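Local coordinates for protein Non-heme chloroperoxidase CPO-A1 (PDB 1A8Q) that halogenates organic substrates without haem, bromide as well as chloride being used, and may be a chlorinating enzyme of 7-chlorotetracycline biosynthesis, at residues P21-H26 / R48-D53; D33-Q38 / E262-D267; S119-V124 / T202-D207. All blocks are in the same frame, centred on the assembly; numbering follows the deposited sequence.

Contact 1: residues P21-H26 / R48-D53; sequences PVVFIH and RGIAHD
The carbonyl oxygen of Ile50 receives a hydrogen bond and a CA-H contact from the neighbouring strand, and a ring edge lies beside it. Phe24 N donates to Ile50 O over 2.8 Å in an almost straight bond (168° at the hydrogen); Val23 CA comes to 3.4 Å from Ile50 O in a CA-H...O contact, and Phe24 CD1 to 3.5 Å, with the oxygen close to the ring plane. Phe24 sets CG opposite its carbonyl carbon (chi1 -69°), on the side of its own N, which brings the ring edge close to the oxygen that the amide binds. The ladder continues backwards through Ile50 N to Val22 O at 2.9 Å and Val22 N to Arg48 O at 2.8 Å, the alternation expected of parallel strands. Strands 21-25 and 48-52, with helix 36-44 between them in the chain, form a beta-alpha-beta crossover of the alpha/beta hydrolase sheet. Phe24 and Ala51 pack against that helix. On the other face Val23 CG2 lies 4.1 Å from Ile50 CB, and the extended Arg48 forms a salt bridge with Asp15 of strand 10-16. Further along, the chains diverge and a water takes over: it donates to His52 O at 2.7 Å and to Phe24 O, and accepts a weak bond from His26 N. His26 turns its ring back across the gap (chi1 69°), directing CD2 edge-on at His52 O, 3.3 Å away. The His52 imidazole runs beside Ile25, its CE1 facing CG1, while its NE2 is tied to Glu99.

Contact 2: residues D33-Q38 / E262-D267; sequences DAWQDQ and EKFNRD
Gln38, near the start of helix 36-44, meets Asn265 and Phe264 of the C-terminal helix 260-272, joining two helices that cover the same face of the alpha/beta hydrolase sheet. The polar part of this junction is a single amide-to-amide bond, Gln38 NE2 to Asn265 OD1 at 3.1 Å. It is bent, with 146° at the hydrogen, and the donor stands somewhat off the carbonyl plane of Asn265; the side chains cross nearly at right angles, with their amide planes 59° apart. A kink in the Gln38 chain (chi2 71°) folds the amide back so that CG as well as NE2 faces the acceptor, with Gln38 CG 3.3 Å from Asn265 OD1. Gln38 NE2 also donates to the backbone oxygen of Ala255, so one side-chain amide ties the helix both to its neighbour and to the loop leading into that neighbour. The other half of the Asn265 amide takes a lesser part, its ND2 staying 4.0 Å from Asp37 O, too far for a hydrogen bond.

Charged groups lie around the margin. Asp37 OD1 and Glu262 OE2 stay 6.3 Å apart, and Lys261, in a salt bridge with Asp37, probably eases their repulsion.

The apolar part centres on Phe264, which also packs on Ile254. Gln38 CG lies at the rim of the Phe264 ring, 4.1 Å from CD2. Trp35, the N-cap residue of helix 36-44, continues inward to Val91 and His93 of strand 88-93, while on the helix side Trp35 CZ3 comes to 4.4 Å from Phe264 CE2, which sits near the plane of the indole at its edge.

Contact 3: residues S119-V124 / T202-D207; sequences SAIPPV and TDFTED
A cis peptide joins Pro122 to Pro123, and the carbonyl just beyond it, Pro123 O, accepts a strikingly straight hydrogen bond from Phe204 N (2.7 Å, 178° at the hydrogen). In the alpha/beta hydrolase fold this is where the helical cap leaves and rejoins the core: the loop 119-124 comes after strand 112-118, and the predominantly helical excursion closes at residues 202-207, ahead of strand 215-220. Pro123 O also lies at the edge of the Phe204 ring, near its plane and 3.5 Å from CD2. Phe204 reaches on to Ile121, whose CG1 branch, set between its backbone N and carbonyl carbon (chi1 65°), extends CD1 to 3.6 Å from Phe204 CE2. Phe69 meets the Phe204 ring edge-to-face, and the Ile121 side chain is about 5 Å from that of Ser94 of the catalytic triad. Val124 rests on the backbone of Thr202 and Asp203, with Val124 CG2 3.7 Å from Thr202 O. Pro123 CB touches Thr205 OG1 at 3.5 Å. Asp203 OD1 accepts from Thr205 N at 2.8 Å, an Asx turn at the start of helix 205-208, and separately from the Thr205 hydroxyl OG1 at 2.7 Å through its syn lone pair.

Contacts 1 and 2 interlock. Their segments alternate along the chain (21-26, 33-38, 48-53, then 262-267), their centres are about 12 Å apart, and Trp35 packs against Phe24 and His26, bringing helix 36-44 onto its own beta-alpha-beta unit. The pairing of 33-38 with 262-267 sets the last helix beside helix 36-44 on one face of the sheet. Contact 3 falls between these segments in sequence but lies across the centre of the chain, its centre about 20 Å from that of contact 1 and about 23 Å from that of contact 2, touching neither. It pairs the two chain stretches by which the cap leaves and rejoins the core, with the Ile121 side chain close to those of Ser94 and His252.

Contact 1: residues P21-H26 / R48-D53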
# COMPACT_ATOMS: atom_id res chain seq x y z
N PRO A 21 -6.45 1.92 17.27
CA PRO A 21 -6.61 1.50 15.88
C PRO A 21 -5.39 1.53 15.02
O PRO A 21 -4.64 2.52 14.96
CB PRO A 21 -7.66 2.46 15.33
CG PRO A 21 -7.86 3.55 16.31
CD PRO A 21 -7.09 3.22 17.54
N VAL A 22 -5.25 0.48 14.21
CA VAL A 22 -4.21 0.31 13.23
C VAL A 22 -4.97 0.11 11.89
O VAL A 22 -5.72 -0.85 11.78
CB VAL A 22 -3.30 -0.87 13.50
CG1 VAL A 22 -2.18 -0.92 12.45
CG2 VAL A 22 -2.71 -0.81 14.92
N VAL A 23 -4.82 1.06 10.99
CA VAL A 23 -5.60 1.03 9.74
C VAL A 23 -4.62 0.71 8.62
O VAL A 23 -3.62 1.40 8.38
CB VAL A 23 -6.30 2.37 9.48
CG1 VAL A 23 -6.93 2.42 8.08
CG2 VAL A 23 -7.36 2.67 10.54
N PHE A 24 -4.92 -0.35 7.88
CA PHE A 24 -4.04 -0.87 6.84
C PHE A 24 -4.54 -0.45 5.47
O PHE A 24 -5.75 -0.52 5.23
CB PHE A 24 -3.98 -2.40 6.90
CG PHE A 24 -3.27 -2.95 8.12
CD1 PHE A 24 -4.02 -3.15 9.27
CD2 PHE A 24 -1.92 -3.23 8.05
CE1 PHE A 24 -3.35 -3.66 10.41
CE2 PHE A 24 -1.26 -3.74 9.19
CZ PHE A 24 -2.01 -3.96 10.33
N ILE A 25 -3.58 -0.02 4.63
CA ILE A 25 -3.93 0.57 3.32
C ILE A 25 -3.21 -0.20 2.25
O ILE A 25 -2.00 -0.23 2.09
CB ILE A 25 -3.42 2.05 3.28
CG1 ILE A 25 -4.03 2.87 4.43
CG2 ILE A 25 -3.82 2.71 1.94
CD1 ILE A 25 -3.33 4.23 4.60
N HIS A 26 -3.99 -1.01 1.46
CA HIS A 26 -3.39 -1.95 0.56
C HIS A 26 -2.84 -1.40 -0.77
O HIS A 26 -3.16 -0.26 -1.07
CB HIS A 26 -4.44 -3.06 0.17
CG HIS A 26 -5.57 -2.56 -0.69
ND1 HIS A 26 -5.49 -2.50 -2.06
CD2 HIS A 26 -6.82 -2.11 -0.33
CE1 HIS A 26 -6.64 -2.02 -2.52
NE2 HIS A 26 -7.45 -1.78 -1.53
N ARG A 48 -6.78 -2.68 17.61
CA ARG A 48 -7.97 -2.82 16.72
C ARG A 48 -7.37 -2.77 15.31
O ARG A 48 -6.69 -1.78 15.01
CB ARG A 48 -8.91 -1.68 16.99
CG ARG A 48 -10.17 -1.65 16.14
CD ARG A 48 -11.11 -0.54 16.60
NE ARG A 48 -12.26 -0.46 15.69
CZ ARG A 48 -13.14 0.53 15.83
NH1 ARG A 48 -12.99 1.45 16.80
NH2 ARG A 48 -14.19 0.65 15.03
N GLY A 49 -7.76 -3.72 14.46
CA GLY A 49 -7.11 -3.74 13.13
C GLY A 49 -8.22 -3.50 12.11
O GLY A 49 -9.23 -4.20 12.14
N ILE A 50 -7.98 -2.53 11.21
CA ILE A 50 -9.00 -2.20 10.23
C ILE A 50 -8.35 -2.23 8.85
O ILE A 50 -7.23 -1.76 8.67
CB ILE A 50 -9.55 -0.77 10.47
CG1 ILE A 50 -10.46 -0.78 11.71
CG2 ILE A 50 -10.37 -0.23 9.30
CD1 ILE A 50 -10.52 0.57 12.40
N ALA A 51 -9.06 -2.82 7.85
CA ALA A 51 -8.45 -2.79 6.50
C ALA A 51 -9.58 -2.65 5.49
O ALA A 51 -10.50 -3.46 5.44
CB ALA A 51 -7.63 -4.03 6.19
N HIS A 52 -9.52 -1.53 4.74
CA HIS A 52 -10.58 -1.23 3.79
C HIS A 52 -10.14 -1.62 2.39
O HIS A 52 -8.96 -1.83 2.12
CB HIS A 52 -10.96 0.27 3.75
CG HIS A 52 -9.79 1.17 3.45
ND1 HIS A 52 -8.65 1.18 4.21
CD2 HIS A 52 -9.60 2.08 2.44
CE1 HIS A 52 -7.80 2.07 3.74
NE2 HIS A 52 -8.34 2.64 2.67
N ASP A 53 -11.13 -1.77 1.50
CA ASP A 53 -10.86 -2.03 0.11
C ASP A 53 -11.04 -0.69 -0.66
O ASP A 53 -12.09 -0.04 -0.52
CB ASP A 53 -11.93 -2.99 -0.46
CG ASP A 53 -11.80 -4.42 0.10
OD1 ASP A 53 -10.81 -4.78 0.76
OD2 ASP A 53 -12.74 -5.21 -0.18
O HOH W 1 -6.41 -2.10 2.99

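Contact 2: residues D33-Q38 / E262-D267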
# COMPACT_ATOMS: atom_id res chain seq x y z
N ASP A 33 -7.85 -8.02 1.83
CA ASP A 33 -7.40 -9.38 2.15
C ASP A 33 -5.90 -9.55 2.09
O ASP A 33 -5.35 -10.54 2.61
CB ASP A 33 -7.98 -10.40 1.13
CG ASP A 33 -9.43 -10.74 1.42
OD1 ASP A 33 -9.88 -10.39 2.51
OD2 ASP A 33 -10.12 -11.31 0.53
N ALA A 34 -5.12 -8.65 1.48
CA ALA A 34 -3.68 -8.65 1.44
C ALA A 34 -3.09 -8.38 2.83
O ALA A 34 -1.86 -8.47 2.89
CB ALA A 34 -3.11 -7.59 0.49
N TRP A 35 -3.91 -8.10 3.81
CA TRP A 35 -3.38 -7.79 5.13
C TRP A 35 -3.88 -8.78 6.18
O TRP A 35 -3.68 -8.51 7.37
CB TRP A 35 -3.93 -6.42 5.55
CG TRP A 35 -3.34 -5.26 4.77
CD1 TRP A 35 -4.04 -4.36 4.03
CD2 TRP A 35 -1.99 -4.79 4.85
NE1 TRP A 35 -3.18 -3.37 3.57
CE2 TRP A 35 -1.93 -3.61 4.06
CE3 TRP A 35 -0.82 -5.28 5.39
CZ2 TRP A 35 -0.72 -2.91 3.89
CZ3 TRP A 35 0.38 -4.58 5.27
CH2 TRP A 35 0.42 -3.41 4.46
N GLN A 36 -4.54 -9.87 5.82
CA GLN A 36 -5.11 -10.68 6.92
C GLN A 36 -4.05 -11.15 7.90
O GLN A 36 -4.39 -11.24 9.08
CB GLN A 36 -5.85 -11.89 6.32
CG GLN A 36 -7.14 -11.33 5.68
CD GLN A 36 -8.30 -12.30 5.80
OE1 GLN A 36 -8.34 -13.11 6.73
NE2 GLN A 36 -9.24 -12.21 4.86
N ASP A 37 -2.84 -11.50 7.45
CA ASP A 37 -1.82 -11.95 8.41
C ASP A 37 -1.52 -10.85 9.43
O ASP A 37 -1.38 -11.15 10.63
CB ASP A 37 -0.58 -12.34 7.66
CG ASP A 37 -0.72 -13.58 6.78
OD1 ASP A 37 -0.77 -14.72 7.26
OD2 ASP A 37 -0.64 -13.40 5.56
N GLN A 38 -1.36 -9.63 8.96
CA GLN A 38 -1.04 -8.51 9.85
C GLN A 38 -2.19 -8.10 10.71
O GLN A 38 -2.03 -7.69 11.87
CB GLN A 38 -0.57 -7.27 9.02
CG GLN A 38 0.78 -7.55 8.40
CD GLN A 38 0.80 -8.55 7.27
OE1 GLN A 38 -0.08 -8.54 6.41
NE2 GLN A 38 1.81 -9.41 7.26
N GLU A 262 6.60 -12.81 8.83
CA GLU A 262 6.79 -12.83 10.29
C GLU A 262 7.82 -11.77 10.75
O GLU A 262 7.62 -11.21 11.84
CB GLU A 262 7.26 -14.20 10.74
CG GLU A 262 6.17 -15.25 10.56
CD GLU A 262 6.03 -15.84 9.18
OE1 GLU A 262 6.82 -15.65 8.24
OE2 GLU A 262 5.05 -16.59 8.94
N LYS A 263 8.79 -11.53 9.89
CA LYS A 263 9.78 -10.48 10.21
C LYS A 263 9.07 -9.14 10.25
O LYS A 263 9.28 -8.32 11.16
CB LYS A 263 10.93 -10.56 9.21
CG LYS A 263 12.04 -9.53 9.36
CD LYS A 263 12.90 -9.58 8.09
CE LYS A 263 14.07 -8.61 8.22
NZ LYS A 263 15.13 -9.05 7.24
N PHE A 264 8.20 -8.85 9.24
CA PHE A 264 7.49 -7.58 9.23
C PHE A 264 6.56 -7.49 10.41
O PHE A 264 6.43 -6.45 11.07
CB PHE A 264 6.68 -7.39 7.91
CG PHE A 264 5.91 -6.09 7.89
CD1 PHE A 264 6.60 -4.86 7.82
CD2 PHE A 264 4.54 -6.06 7.94
CE1 PHE A 264 5.89 -3.69 7.86
CE2 PHE A 264 3.82 -4.88 7.92
CZ PHE A 264 4.51 -3.68 7.87
N ASN A 265 5.82 -8.57 10.75
CA ASN A 265 4.91 -8.49 11.87
C ASN A 265 5.69 -8.12 13.17
O ASN A 265 5.17 -7.34 13.97
CB ASN A 265 4.23 -9.85 12.05
CG ASN A 265 3.17 -10.17 11.00
OD1 ASN A 265 2.86 -9.28 10.21
ND2 ASN A 265 2.63 -11.39 11.06
N ARG A 266 6.85 -8.71 13.31
CA ARG A 266 7.68 -8.44 14.52
C ARG A 266 8.11 -6.97 14.56
O ARG A 266 7.91 -6.28 15.57
CB ARG A 266 8.90 -9.34 14.43
CG ARG A 266 9.76 -9.55 15.66
CD ARG A 266 10.28 -10.99 15.61
NE ARG A 266 10.31 -11.63 16.93
CZ ARG A 266 11.38 -12.23 17.45
NH1 ARG A 266 12.54 -12.31 16.79
NH2 ARG A 266 11.32 -12.76 18.66
N ASP A 267 8.54 -6.44 13.42
CA ASP A 267 8.92 -5.02 13.36
C ASP A 267 7.76 -4.08 13.60
O ASP A 267 7.88 -3.00 14.17
CB ASP A 267 9.62 -4.65 12.04
CG ASP A 267 11.04 -5.17 12.00
OD1 ASP A 267 11.64 -5.37 13.10
OD2 ASP A 267 11.62 -5.41 10.93

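Contact 3: residues S119-V124 / T202-D207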
# COMPACT_ATOMS: atom_id res chain seq x y z
N SER A 119 7.34 -0.76 1.45
CA SER A 119 7.60 -0.89 0.00
C SER A 119 6.75 0.10 -0.76
O SER A 119 6.08 -0.28 -1.74
CB SER A 119 7.26 -2.33 -0.44
OG SER A 119 7.89 -3.28 0.45
N ALA A 120 6.77 1.37 -0.35
CA ALA A 120 5.84 2.36 -0.82
C ALA A 120 6.41 3.27 -1.90
O ALA A 120 7.61 3.51 -1.93
CB ALA A 120 5.38 3.20 0.38
N ILE A 121 5.51 3.83 -2.69
CA ILE A 121 5.90 4.68 -3.80
C ILE A 121 6.49 6.05 -3.50
O ILE A 121 7.19 6.52 -4.42
CB ILE A 121 4.72 4.84 -4.79
CG1 ILE A 121 3.55 5.60 -4.17
CG2 ILE A 121 4.31 3.46 -5.35
CD1 ILE A 121 2.43 5.90 -5.18
N PRO A 122 6.24 6.72 -2.41
CA PRO A 122 6.82 8.08 -2.23
C PRO A 122 8.32 7.98 -2.24
O PRO A 122 8.94 6.99 -1.85
CB PRO A 122 6.26 8.57 -0.89
CG PRO A 122 4.99 7.76 -0.73
CD PRO A 122 5.37 6.40 -1.28
N PRO A 123 9.00 9.06 -2.71
CA PRO A 123 8.37 10.27 -3.10
C PRO A 123 7.79 10.32 -4.52
O PRO A 123 6.74 10.93 -4.67
CB PRO A 123 9.52 11.33 -3.05
CG PRO A 123 10.64 10.63 -2.38
CD PRO A 123 10.49 9.15 -2.58
N VAL A 124 8.47 9.77 -5.48
CA VAL A 124 7.97 9.76 -6.86
C VAL A 124 8.64 8.62 -7.59
O VAL A 124 9.83 8.38 -7.44
CB VAL A 124 8.12 11.12 -7.58
CG1 VAL A 124 9.57 11.56 -7.65
CG2 VAL A 124 7.49 11.03 -8.96
N THR A 202 2.68 10.52 -9.83
CA THR A 202 2.36 11.53 -8.81
C THR A 202 3.55 11.75 -7.89
O THR A 202 4.16 10.79 -7.46
CB THR A 202 1.13 11.11 -7.98
OG1 THR A 202 0.00 10.90 -8.86
CG2 THR A 202 0.76 12.13 -6.93
N ASP A 203 3.84 13.03 -7.60
CA ASP A 203 4.99 13.30 -6.71
C ASP A 203 4.48 13.66 -5.34
O ASP A 203 3.69 14.61 -5.15
CB ASP A 203 5.78 14.44 -7.38
CG ASP A 203 7.02 14.85 -6.63
OD1 ASP A 203 7.16 14.52 -5.45
OD2 ASP A 203 7.92 15.51 -7.21
N PHE A 204 4.93 12.94 -4.30
CA PHE A 204 4.45 13.20 -2.95
C PHE A 204 5.51 13.89 -2.10
O PHE A 204 5.34 13.99 -0.89
CB PHE A 204 4.14 11.86 -2.21
CG PHE A 204 3.07 11.08 -2.97
CD1 PHE A 204 1.74 11.37 -2.79
CD2 PHE A 204 3.47 10.12 -3.88
CE1 PHE A 204 0.76 10.67 -3.51
CE2 PHE A 204 2.50 9.42 -4.62
CZ PHE A 204 1.17 9.71 -4.40
N THR A 205 6.55 14.43 -2.74
CA THR A 205 7.60 15.06 -1.91
C THR A 205 7.04 16.11 -0.97
O THR A 205 7.42 16.08 0.22
CB THR A 205 8.65 15.70 -2.85
OG1 THR A 205 9.20 14.71 -3.71
CG2 THR A 205 9.81 16.28 -2.03
N GLU A 206 6.19 17.02 -1.41
CA GLU A 206 5.67 18.06 -0.52
C GLU A 206 4.73 17.58 0.57
O GLU A 206 4.68 18.16 1.66
CB GLU A 206 5.07 19.21 -1.34
CG GLU A 206 6.14 19.86 -2.24
CD GLU A 206 7.31 20.44 -1.45
OE1 GLU A 206 7.04 21.24 -0.53
OE2 GLU A 206 8.48 20.08 -1.70
N ASP A 207 4.02 16.47 0.31
CA ASP A 207 3.22 15.88 1.38
C ASP A 207 4.10 15.26 2.47
O ASP A 207 3.74 15.36 3.66
CB ASP A 207 2.34 14.74 0.80
CG ASP A 207 1.22 15.23 -0.10
OD1 ASP A 207 0.63 16.31 0.13
OD2 ASP A 207 0.93 14.50 -1.06